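Local coordinates for Er-derived vesicles protein ERV41 (Saccharomyces cerevisiae, PDB 3ZLC) that travels in COPII-coated vesicles leaving the endoplasmic reticulum, is required for efficient transport of some secretory proteins to the Golgi, and facilitates retrograde traffic back, at residues A[188-194]-A[233-239]; A[21-27]-A[157-163]; A[16-20]-A[205-210]. All coordinates share one frame; numbering follows the deposited sequence.

Contact 1: residues A[188-194]-A[233-239]; sequences TYVYYTS and GIFFKYN
Thr188 meets the start of the partner strand twice. Thr188 OG1 receives a weak hydrogen bond from Gly233 N (3.3 Å), and Thr188 CG2, turned anti to the backbone N, packs on Phe235 CE1 at 3.7 Å. Gly233 suits its place because its backbone angles would jam any CB against the preceding carbonyl. Tyr189 bonds through its N to Gly233 O and through its O to Phe235 N (2.7 Å); that oxygen also lies in plane at the edge of the Phe235 ring. On the same face as Phe235, the branched Val190 sets CG1 4.2 Å from Phe235 CB. Tyr191 points to the other face, beside Phe236: CD2 comes 3.7 Å from Phe236 CE2, the planes 18° apart but slid until they barely overlap. A tyrosine can be buried here because its OH bonds to His156 and Gln179. Tyr192, partly exposed, runs alongside Lys237, whose aliphatic CD lies 3.7 Å from Tyr192 CE2. At Thr193, a chi1 of 63° swings OG1 back to Lys237 O (2.9 Å), which Thr193 N also grips from the opposite face of the carbonyl plane. The last backbone bond joins Asn239 N to Thr193 O. With strand directions only 14° apart and residues paired in step, this is a regular parallel pair within the mixed sheet that forms one layer of the lumenal domain's beta sandwich.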
loop_
_atom_site.group_PDB
_atom_site.type_symbol
_atom_site.label_atom_id
_atom_site.label_comp_id
_atom_site.label_asym_id
_atom_site.label_seq_id
_atom_site.Cartn_x
_atom_site.Cartn_y
_atom_site.Cartn_z
ATOM N N THR A 188 9.811 -6.693 -7.451
ATOM C CA THR A 188 9.571 -5.330 -6.993
ATOM C C THR A 188 8.257 -4.835 -7.587
ATOM O O THR A 188 8.057 -4.892 -8.806
ATOM C CB THR A 188 10.698 -4.411 -7.465
ATOM O OG1 THR A 188 11.873 -4.680 -6.689
ATOM C CG2 THR A 188 10.300 -2.943 -7.305
ATOM N N TYR A 189 7.370 -4.349 -6.727
ATOM C CA TYR A 189 6.093 -3.830 -7.166
ATOM C C TYR A 189 6.056 -2.320 -6.956
ATOM O O TYR A 189 6.383 -1.823 -5.868
ATOM C CB TYR A 189 4.963 -4.495 -6.361
ATOM C CG TYR A 189 4.926 -6.013 -6.482
ATOM C CD1 TYR A 189 5.655 -6.820 -5.618
ATOM C CD2 TYR A 189 4.140 -6.632 -7.455
ATOM C CE1 TYR A 189 5.611 -8.205 -5.724
ATOM C CE2 TYR A 189 4.087 -8.009 -7.568
ATOM C CZ TYR A 189 4.825 -8.788 -6.696
ATOM O OH TYR A 189 4.782 -10.161 -6.811
ATOM N N VAL A 190 5.655 -1.586 -7.991
ATOM C CA VAL A 190 5.582 -0.126 -7.893
ATOM C C VAL A 190 4.191 0.324 -8.294
ATOM O O VAL A 190 3.710 -0.030 -9.376
ATOM C CB VAL A 190 6.618 0.562 -8.802
ATOM C CG1 VAL A 190 6.619 2.082 -8.554
ATOM C CG2 VAL A 190 8.017 -0.003 -8.536
ATOM N N TYR A 191 3.537 1.075 -7.415
ATOM C CA TYR A 191 2.250 1.653 -7.747
ATOM C C TYR A 191 2.384 3.169 -7.886
ATOM O O TYR A 191 2.894 3.849 -6.975
ATOM C CB TYR A 191 1.240 1.334 -6.657
ATOM C CG TYR A 191 1.010 -0.145 -6.388
ATOM C CD1 TYR A 191 0.095 -0.878 -7.145
ATOM C CD2 TYR A 191 1.674 -0.797 -5.358
ATOM C CE1 TYR A 191 -0.144 -2.234 -6.889
ATOM C CE2 TYR A 191 1.443 -2.150 -5.089
ATOM C CZ TYR A 191 0.521 -2.856 -5.857
ATOM O OH TYR A 191 0.289 -4.196 -5.600
ATOM N N TYR A 192 1.932 3.698 -9.021
ATOM C CA TYR A 192 1.907 5.146 -9.241
ATOM C C TYR A 192 0.503 5.675 -9.062
ATOM O O TYR A 192 -0.359 5.481 -9.928
ATOM C CB TYR A 192 2.378 5.479 -10.652
ATOM C CG TYR A 192 3.845 5.211 -10.865
ATOM C CD1 TYR A 192 4.289 3.957 -11.273
ATOM C CD2 TYR A 192 4.793 6.213 -10.658
ATOM C CE1 TYR A 192 5.644 3.706 -11.468
ATOM C CE2 TYR A 192 6.147 5.971 -10.858
ATOM C CZ TYR A 192 6.559 4.717 -11.256
ATOM O OH TYR A 192 7.897 4.469 -11.443
ATOM N N THR A 193 0.277 6.370 -7.954
ATOM C CA THR A 193 -1.075 6.815 -7.610
ATOM C C THR A 193 -1.196 8.312 -7.824
ATOM O O THR A 193 -0.301 9.074 -7.433
ATOM C CB THR A 193 -1.428 6.493 -6.142
ATOM O OG1 THR A 193 -0.542 7.201 -5.254
ATOM C CG2 THR A 193 -1.355 4.983 -5.897
ATOM N N SER A 194 -2.285 8.739 -8.456
ATOM C CA SER A 194 -2.487 10.166 -8.716
ATOM C C SER A 194 -3.735 10.570 -7.946
ATOM O O SER A 194 -4.837 10.054 -8.199
ATOM C CB SER A 194 -2.669 10.426 -10.210
ATOM O OG SER A 194 -2.786 11.825 -10.483
ATOM N N GLY A 233 11.278 -4.506 -3.403
ATOM C CA GLY A 233 10.241 -4.277 -2.416
ATOM C C GLY A 233 8.929 -3.823 -3.003
ATOM O O GLY A 233 8.583 -4.134 -4.146
ATOM N N ILE A 234 8.180 -3.088 -2.197
ATOM C CA ILE A 234 6.854 -2.655 -2.593
ATOM C C ILE A 234 6.857 -1.139 -2.454
ATOM O O ILE A 234 7.117 -0.611 -1.367
ATOM C CB ILE A 234 5.773 -3.267 -1.679
ATOM C CG1 ILE A 234 5.794 -4.801 -1.760
ATOM C CG2 ILE A 234 4.382 -2.753 -2.082
ATOM C CD1 ILE A 234 5.099 -5.501 -0.575
ATOM N N PHE A 235 6.580 -0.439 -3.552
ATOM C CA PHE A 235 6.705 1.022 -3.575
ATOM C C PHE A 235 5.413 1.710 -3.998
ATOM O O PHE A 235 4.807 1.358 -5.018
ATOM C CB PHE A 235 7.823 1.431 -4.538
ATOM C CG PHE A 235 9.188 0.852 -4.186
ATOM C CD1 PHE A 235 9.538 -0.441 -4.579
ATOM C CD2 PHE A 235 10.124 1.610 -3.495
ATOM C CE1 PHE A 235 10.797 -0.974 -4.263
ATOM C CE2 PHE A 235 11.394 1.087 -3.179
ATOM C CZ PHE A 235 11.725 -0.202 -3.566
ATOM N N PHE A 236 5.002 2.706 -3.225
ATOM C CA PHE A 236 3.819 3.491 -3.572
ATOM C C PHE A 236 4.270 4.901 -3.915
ATOM O O PHE A 236 4.664 5.657 -3.027
ATOM C CB PHE A 236 2.874 3.559 -2.381
ATOM C CG PHE A 236 2.340 2.210 -1.946
ATOM C CD1 PHE A 236 3.019 1.446 -1.007
ATOM C CD2 PHE A 236 1.140 1.717 -2.465
ATOM C CE1 PHE A 236 2.518 0.199 -0.583
ATOM C CE2 PHE A 236 0.632 0.475 -2.050
ATOM C CZ PHE A 236 1.324 -0.284 -1.109
ATOM N N LYS A 237 4.257 5.245 -5.197
ATOM C CA LYS A 237 4.584 6.609 -5.593
ATOM C C LYS A 237 3.295 7.400 -5.621
ATOM O O LYS A 237 2.241 6.890 -6.040
ATOM C CB LYS A 237 5.255 6.639 -6.967
ATOM C CG LYS A 237 6.550 5.845 -7.023
ATOM C CD LYS A 237 7.683 6.676 -7.606
ATOM C CE LYS A 237 8.959 5.849 -7.737
ATOM N NZ LYS A 237 10.105 6.643 -8.274
ATOM N N TYR A 238 3.346 8.634 -5.136
ATOM C CA TYR A 238 2.126 9.434 -5.139
ATOM C C TYR A 238 2.380 10.862 -5.583
ATOM O O TYR A 238 3.435 11.438 -5.319
ATOM C CB TYR A 238 1.430 9.395 -3.764
ATOM C CG TYR A 238 2.366 9.645 -2.597
ATOM C CD1 TYR A 238 2.677 10.943 -2.210
ATOM C CD2 TYR A 238 2.931 8.592 -1.879
ATOM C CE1 TYR A 238 3.512 11.195 -1.147
ATOM C CE2 TYR A 238 3.791 8.841 -0.797
ATOM C CZ TYR A 238 4.072 10.147 -0.442
ATOM O OH TYR A 238 4.920 10.446 0.613
ATOM N N ASN A 239 1.412 11.415 -6.301
ATOM C CA ASN A 239 1.429 12.835 -6.608
ATOM C C ASN A 239 0.010 13.364 -6.488
ATOM O O ASN A 239 -0.958 12.593 -6.545
ATOM C CB ASN A 239 1.978 13.099 -8.004
ATOM C CG ASN A 239 2.594 14.470 -8.116
ATOM O OD1 ASN A 239 2.290 15.365 -7.306
ATOM N ND2 ASN A 239 3.474 14.653 -9.100
#

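Contact 2: residues A[21-27]-A[157-163]; sequences QINMDIY and VINEFSF
Asp25 O is gripped by two successive backbone amides, those of Asn159 (2.8 Å) and Glu160 (3.0 Å). Glu160 N arrives in the carbonyl plane on a lone pair, whereas Asn159 N is tilted 16° from that plane. The Asp25 carboxylate adds a third link: OD1 takes a hydrogen bond from Asn159 ND2 at 2.9 Å, met from above the carboxylate plane, and also binds His118. The same ND2 sits 3.2 Å above one face of the Tyr27 ring, offset toward its rim, with the amide plane turned 71° from the ring. An asparagine suits this corner, since its short amide can serve the aspartate while lying over the aromatic face. Two residues facing one make a classic beta bulge, which shifts the register of this antiparallel pair by one and lets the strand 156-163 turn at Asn159; on both sides of it the backbone bonding continues, as in Asn23 with Ser162 and Tyr27 with Val157. Farther along, Asn23 ND2 donates in its own amide plane to Ser162 OG (2.8 Å), and Ser162 OG in turn donates a hydrogen bond to Glu160 OE2 (2.7 Å). The serine hydroxyl thus accepts from the amide and donates to the carboxylate, while Asn23 OD1 bonds to Ser122 on the next strand. The other face of the pair is apolar. Ile22 meets two rings with different branches, its CG2 3.6 Å from Phe161 CE1 and its CG1 against Phe163 CE2. With CG anti to its backbone N (chi1 -170°), the Phe161 ring comes nearer the partner strand than its CB direction alone would bring it. Phe236 of the facing sheet stacks on the Phe161 ring.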
loop_
_atom_site.group_PDB
_atom_site.type_symbol
_atom_site.label_atom_id
_atom_site.label_comp_id
_atom_site.label_asym_id
_atom_site.label_seq_id
_atom_site.Cartn_x
_atom_site.Cartn_y
_atom_site.Cartn_z
ATOM N N GLN A 21 -2.878 12.503 5.321
ATOM C CA GLN A 21 -2.608 11.187 5.920
ATOM C C GLN A 21 -2.627 10.096 4.860
ATOM O O GLN A 21 -3.555 10.030 4.055
ATOM C CB GLN A 21 -3.670 10.836 6.978
ATOM C CG GLN A 21 -3.740 11.824 8.127
ATOM C CD GLN A 21 -2.601 11.632 9.100
ATOM O OE1 GLN A 21 -1.985 12.591 9.563
ATOM N NE2 GLN A 21 -2.316 10.382 9.418
ATOM N N ILE A 22 -1.609 9.235 4.859
ATOM C CA ILE A 22 -1.671 8.018 4.054
ATOM C C ILE A 22 -2.082 6.879 4.969
ATOM O O ILE A 22 -1.411 6.604 5.976
ATOM C CB ILE A 22 -0.322 7.693 3.380
ATOM C CG1 ILE A 22 0.069 8.823 2.423
ATOM C CG2 ILE A 22 -0.423 6.386 2.610
ATOM C CD1 ILE A 22 1.384 8.572 1.643
ATOM N N ASN A 23 -3.193 6.225 4.637
ATOM C CA ASN A 23 -3.723 5.156 5.480
ATOM C C ASN A 23 -3.422 3.829 4.812
ATOM O O ASN A 23 -3.717 3.645 3.631
ATOM C CB ASN A 23 -5.235 5.297 5.665
ATOM C CG ASN A 23 -5.658 6.719 5.938
ATOM O OD1 ASN A 23 -5.291 7.305 6.968
ATOM N ND2 ASN A 23 -6.449 7.287 5.026
ATOM N N MET A 24 -2.854 2.892 5.563
ATOM C CA MET A 24 -2.374 1.644 4.983
ATOM C C MET A 24 -2.710 0.439 5.870
ATOM O O MET A 24 -2.608 0.515 7.088
ATOM C CB MET A 24 -0.858 1.736 4.786
ATOM C CG MET A 24 -0.319 0.847 3.698
ATOM S SD MET A 24 1.482 0.850 3.573
ATOM C CE MET A 24 1.910 1.598 5.150
ATOM N N ASP A 25 -3.085 -0.668 5.251
ATOM C CA ASP A 25 -3.281 -1.905 5.976
ATOM C C ASP A 25 -2.896 -2.943 4.951
ATOM O O ASP A 25 -3.591 -3.126 3.951
ATOM C CB ASP A 25 -4.738 -2.067 6.417
ATOM C CG ASP A 25 -4.927 -3.291 7.311
ATOM O OD1 ASP A 25 -4.511 -4.401 6.900
ATOM O OD2 ASP A 25 -5.437 -3.137 8.431
ATOM N N ILE A 26 -1.732 -3.559 5.146
ATOM C CA ILE A 26 -1.138 -4.455 4.149
ATOM C C ILE A 26 -0.597 -5.719 4.837
ATOM O O ILE A 26 -0.154 -5.640 5.985
ATOM C CB ILE A 26 0.007 -3.707 3.405
ATOM C CG1 ILE A 26 -0.568 -2.480 2.685
ATOM C CG2 ILE A 26 0.729 -4.604 2.398
ATOM C CD1 ILE A 26 0.449 -1.685 1.924
ATOM N N TYR A 27 -0.636 -6.866 4.150
ATOM C CA TYR A 27 0.036 -8.069 4.642
ATOM C C TYR A 27 1.226 -8.231 3.711
ATOM O O TYR A 27 1.070 -8.129 2.499
ATOM C CB TYR A 27 -0.848 -9.318 4.513
ATOM C CG TYR A 27 -2.166 -9.293 5.273
ATOM C CD1 TYR A 27 -2.335 -8.514 6.416
ATOM C CD2 TYR A 27 -3.240 -10.053 4.837
ATOM C CE1 TYR A 27 -3.555 -8.510 7.111
ATOM C CE2 TYR A 27 -4.454 -10.056 5.514
ATOM C CZ TYR A 27 -4.608 -9.280 6.647
ATOM O OH TYR A 27 -5.815 -9.287 7.323
ATOM N N VAL A 157 -0.775 -8.343 0.298
ATOM C CA VAL A 157 -2.209 -8.099 0.219
ATOM C C VAL A 157 -2.413 -6.680 0.669
ATOM O O VAL A 157 -1.934 -6.299 1.736
ATOM C CB VAL A 157 -2.985 -8.988 1.205
ATOM C CG1 VAL A 157 -4.461 -8.554 1.262
ATOM C CG2 VAL A 157 -2.871 -10.452 0.784
ATOM N N ILE A 158 -3.109 -5.881 -0.129
ATOM C CA ILE A 158 -3.407 -4.527 0.310
ATOM C C ILE A 158 -4.859 -4.519 0.753
ATOM O O ILE A 158 -5.761 -4.601 -0.087
ATOM C CB ILE A 158 -3.206 -3.495 -0.843
ATOM C CG1 ILE A 158 -1.728 -3.462 -1.266
ATOM C CG2 ILE A 158 -3.641 -2.094 -0.386
ATOM C CD1 ILE A 158 -1.471 -2.813 -2.649
ATOM N N ASN A 159 -5.098 -4.435 2.059
ATOM C CA ASN A 159 -6.475 -4.365 2.537
ATOM C C ASN A 159 -6.980 -2.938 2.416
ATOM O O ASN A 159 -8.132 -2.712 2.024
ATOM C CB ASN A 159 -6.587 -4.861 3.984
ATOM C CG ASN A 159 -6.115 -6.276 4.132
ATOM O OD1 ASN A 159 -6.627 -7.171 3.452
ATOM N ND2 ASN A 159 -5.095 -6.495 4.985
ATOM N N GLU A 160 -6.106 -1.985 2.728
ATOM C CA GLU A 160 -6.409 -0.562 2.541
ATOM C C GLU A 160 -5.183 0.211 2.095
ATOM O O GLU A 160 -4.071 -0.045 2.570
ATOM C CB GLU A 160 -6.929 0.081 3.844
ATOM C CG GLU A 160 -7.326 1.567 3.615
ATOM C CD GLU A 160 -7.750 2.293 4.886
ATOM O OE1 GLU A 160 -7.676 1.687 5.978
ATOM O OE2 GLU A 160 -8.145 3.483 4.784
ATOM N N PHE A 161 -5.396 1.162 1.185
ATOM C CA PHE A 161 -4.401 2.179 0.876
ATOM C C PHE A 161 -5.173 3.412 0.413
ATOM O O PHE A 161 -5.761 3.406 -0.667
ATOM C CB PHE A 161 -3.436 1.720 -0.217
ATOM C CG PHE A 161 -2.272 2.639 -0.383
ATOM C CD1 PHE A 161 -1.250 2.643 0.558
ATOM C CD2 PHE A 161 -2.208 3.527 -1.453
ATOM C CE1 PHE A 161 -0.168 3.503 0.435
ATOM C CE2 PHE A 161 -1.135 4.389 -1.584
ATOM C CZ PHE A 161 -0.115 4.382 -0.637
ATOM N N SER A 162 -5.213 4.446 1.248
ATOM C CA SER A 162 -6.067 5.605 0.978
ATOM C C SER A 162 -5.360 6.866 1.448
ATOM O O SER A 162 -4.353 6.792 2.185
ATOM C CB SER A 162 -7.420 5.460 1.692
ATOM O OG SER A 162 -7.242 5.445 3.098
ATOM N N PHE A 163 -5.885 8.010 1.015
ATOM C CA PHE A 163 -5.331 9.329 1.339
ATOM C C PHE A 163 -6.413 10.144 1.994
ATOM O O PHE A 163 -7.514 10.306 1.425
ATOM C CB PHE A 163 -4.917 10.058 0.057
ATOM C CG PHE A 163 -3.802 9.381 -0.685
ATOM C CD1 PHE A 163 -4.067 8.356 -1.577
ATOM C CD2 PHE A 163 -2.479 9.747 -0.455
ATOM C CE1 PHE A 163 -3.035 7.712 -2.260
ATOM C CE2 PHE A 163 -1.428 9.107 -1.137
ATOM C CZ PHE A 163 -1.714 8.089 -2.037
#

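Contact 3: residues A[16-20]-A[205-210]; sequences VRDTV and AEVDTN
An inverse gamma turn centred on Asp208, near the strand 209-219, offers its carboxylate to Arg17 in the loop that leads into the strand 19-28. Arg17 and Asp208 run antiparallel alongside one another, their flat groups stacked with planes 16° apart. Asp208 CB lies 3.9 Å over the centre of the Arg17 guanidinium, and the salt bridge, Arg17 NE to Asp208 OD1 at 3.6 Å, is long: the oxygen stands well out of the guanidinium plane, and the charges attract without an N-H aimed at it. A long, extended arginine suits the span, for its far end reaches past the carboxylate until Arg17 NH2 is 3.0 Å from Ala205 O, at the edge of the guanidinium. The second carboxylate oxygen works through a water, which donates to Asp208 OD2 (2.7 Å) and to Thr19 O (2.8 Å). Beside it, Val20 CG2 packs 3.8 Å from Asp208 OD2. In Asp208 a chi1 of -170° turns the carboxyl group opposite the main-chain N, across to these partners, while Asn210 ND2 bonds to Asp208 OD1 from above the carboxylate plane. With an alanine here in place of Asp208, the Arg17 guanidinium would probably lose its facing charge and be freer to turn, and the bridging water would lose one of its acceptors. Asp208 N is held by the Asp165 side chain, and Asn210 OD1 by Arg127. Val20 bonds through its backbone to Val125 of strand 117-126, and Thr209 to Thr198 of strand 188-200.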
loop_
_atom_site.group_PDB
_atom_site.type_symbol
_atom_site.label_atom_id
_atom_site.label_comp_id
_atom_site.label_asym_id
_atom_site.label_seq_id
_atom_site.Cartn_x
_atom_site.Cartn_y
_atom_site.Cartn_z
ATOM N N VAL A 16 -4.957 24.541 -1.087
ATOM C CA VAL A 16 -4.223 23.277 -1.082
ATOM C C VAL A 16 -3.687 22.987 0.319
ATOM O O VAL A 16 -2.898 23.770 0.859
ATOM C CB VAL A 16 -3.046 23.274 -2.091
ATOM C CG1 VAL A 16 -2.283 21.960 -2.011
ATOM C CG2 VAL A 16 -3.553 23.501 -3.510
ATOM N N ARG A 17 -4.114 21.873 0.911
ATOM C CA ARG A 17 -3.633 21.506 2.243
ATOM C C ARG A 17 -2.156 21.160 2.172
ATOM O O ARG A 17 -1.700 20.604 1.169
ATOM C CB ARG A 17 -4.414 20.315 2.798
ATOM C CG ARG A 17 -5.871 20.615 3.121
ATOM C CD ARG A 17 -6.582 19.383 3.663
ATOM N NE ARG A 17 -8.023 19.427 3.411
ATOM C CZ ARG A 17 -8.950 19.515 4.361
ATOM N NH1 ARG A 17 -8.593 19.556 5.634
ATOM N NH2 ARG A 17 -10.235 19.554 4.040
ATOM N N ASP A 18 -1.417 21.478 3.235
ATOM C CA ASP A 18 0.027 21.233 3.275
ATOM C C ASP A 18 0.360 19.762 3.492
ATOM O O ASP A 18 1.388 19.263 3.009
ATOM C CB ASP A 18 0.687 22.068 4.381
ATOM C CG ASP A 18 0.551 23.560 4.144
ATOM O OD1 ASP A 18 0.481 23.969 2.964
ATOM O OD2 ASP A 18 0.511 24.322 5.142
ATOM N N THR A 19 -0.502 19.071 4.235
ATOM C CA THR A 19 -0.251 17.672 4.582
ATOM C C THR A 19 -1.459 16.796 4.267
ATOM O O THR A 19 -2.572 17.300 4.068
ATOM C CB THR A 19 0.090 17.505 6.079
ATOM O OG1 THR A 19 -1.039 17.907 6.860
ATOM C CG2 THR A 19 1.294 18.360 6.466
ATOM N N VAL A 20 -1.225 15.485 4.226
ATOM C CA VAL A 20 -2.287 14.501 4.042
ATOM C C VAL A 20 -1.897 13.226 4.781
ATOM O O VAL A 20 -0.704 12.921 4.898
ATOM C CB VAL A 20 -2.524 14.208 2.539
ATOM C CG1 VAL A 20 -1.290 13.528 1.915
ATOM C CG2 VAL A 20 -3.792 13.358 2.338
ATOM N N ALA A 205 -16.613 20.701 3.694
ATOM C CA ALA A 205 -15.261 20.982 3.207
ATOM C C ALA A 205 -14.190 20.658 4.249
ATOM O O ALA A 205 -13.009 20.556 3.922
ATOM C CB ALA A 205 -15.155 22.439 2.760
ATOM N N GLU A 206 -14.609 20.508 5.501
ATOM C CA GLU A 206 -13.687 20.214 6.592
ATOM C C GLU A 206 -13.138 18.792 6.538
ATOM O O GLU A 206 -12.096 18.501 7.129
ATOM C CB GLU A 206 -14.352 20.467 7.947
ATOM C CG GLU A 206 -15.466 19.492 8.298
ATOM C CD GLU A 206 -16.795 19.841 7.636
ATOM O OE1 GLU A 206 -16.870 20.880 6.942
ATOM O OE2 GLU A 206 -17.770 19.078 7.820
ATOM N N VAL A 207 -13.835 17.897 5.844
ATOM C CA VAL A 207 -13.349 16.524 5.740
ATOM C C VAL A 207 -12.358 16.416 4.584
ATOM O O VAL A 207 -12.630 16.882 3.479
ATOM C CB VAL A 207 -14.518 15.500 5.608
ATOM C CG1 VAL A 207 -15.325 15.763 4.366
ATOM C CG2 VAL A 207 -14.001 14.077 5.615
ATOM N N ASP A 208 -11.202 15.810 4.846
ATOM C CA ASP A 208 -10.142 15.687 3.850
ATOM C C ASP A 208 -10.380 14.480 2.927
ATOM O O ASP A 208 -9.722 13.449 3.056
ATOM C CB ASP A 208 -8.777 15.574 4.553
ATOM C CG ASP A 208 -7.605 15.675 3.588
ATOM O OD1 ASP A 208 -7.829 15.968 2.391
ATOM O OD2 ASP A 208 -6.456 15.457 4.021
ATOM N N THR A 209 -11.308 14.625 1.982
ATOM C CA THR A 209 -11.660 13.539 1.064
ATOM C C THR A 209 -10.837 13.569 -0.213
ATOM O O THR A 209 -10.672 14.625 -0.835
ATOM C CB THR A 209 -13.157 13.583 0.696
ATOM O OG1 THR A 209 -13.519 14.920 0.315
ATOM C CG2 THR A 209 -13.996 13.164 1.889
ATOM N N ASN A 210 -10.325 12.403 -0.599
ATOM C CA ASN A 210 -9.511 12.275 -1.809
ATOM C C ASN A 210 -9.826 10.960 -2.472
ATOM O O ASN A 210 -10.170 9.974 -1.795
ATOM C CB ASN A 210 -8.013 12.270 -1.466
ATOM C CG ASN A 210 -7.579 13.512 -0.729
ATOM O OD1 ASN A 210 -7.117 14.477 -1.339
ATOM N ND2 ASN A 210 -7.715 13.500 0.591
HETATM O O HOH W 1 -4.737 16.729 2.402
#

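Overall arrangement
From the N terminus, the loop and strand start at 16-20 run straight into 21-27, so contacts 3 and 2 share the strand 19-28. The chain then makes a long excursion before 157-163 returns to close contact 2. Next comes 188-194, which opens contact 1; before its partner arrives, 205-210 closes contact 3. Contact 2 is therefore nested within the loop of contact 3, while contacts 1 and 3 cross. The closing strand 233-239 completes contact 1. Contacts 1 and 2 lie in facing sheets and pack together, Thr193 on Phe163 and Tyr238 on Ile22, whereas contact 3 joins the two sheets nearer the surface.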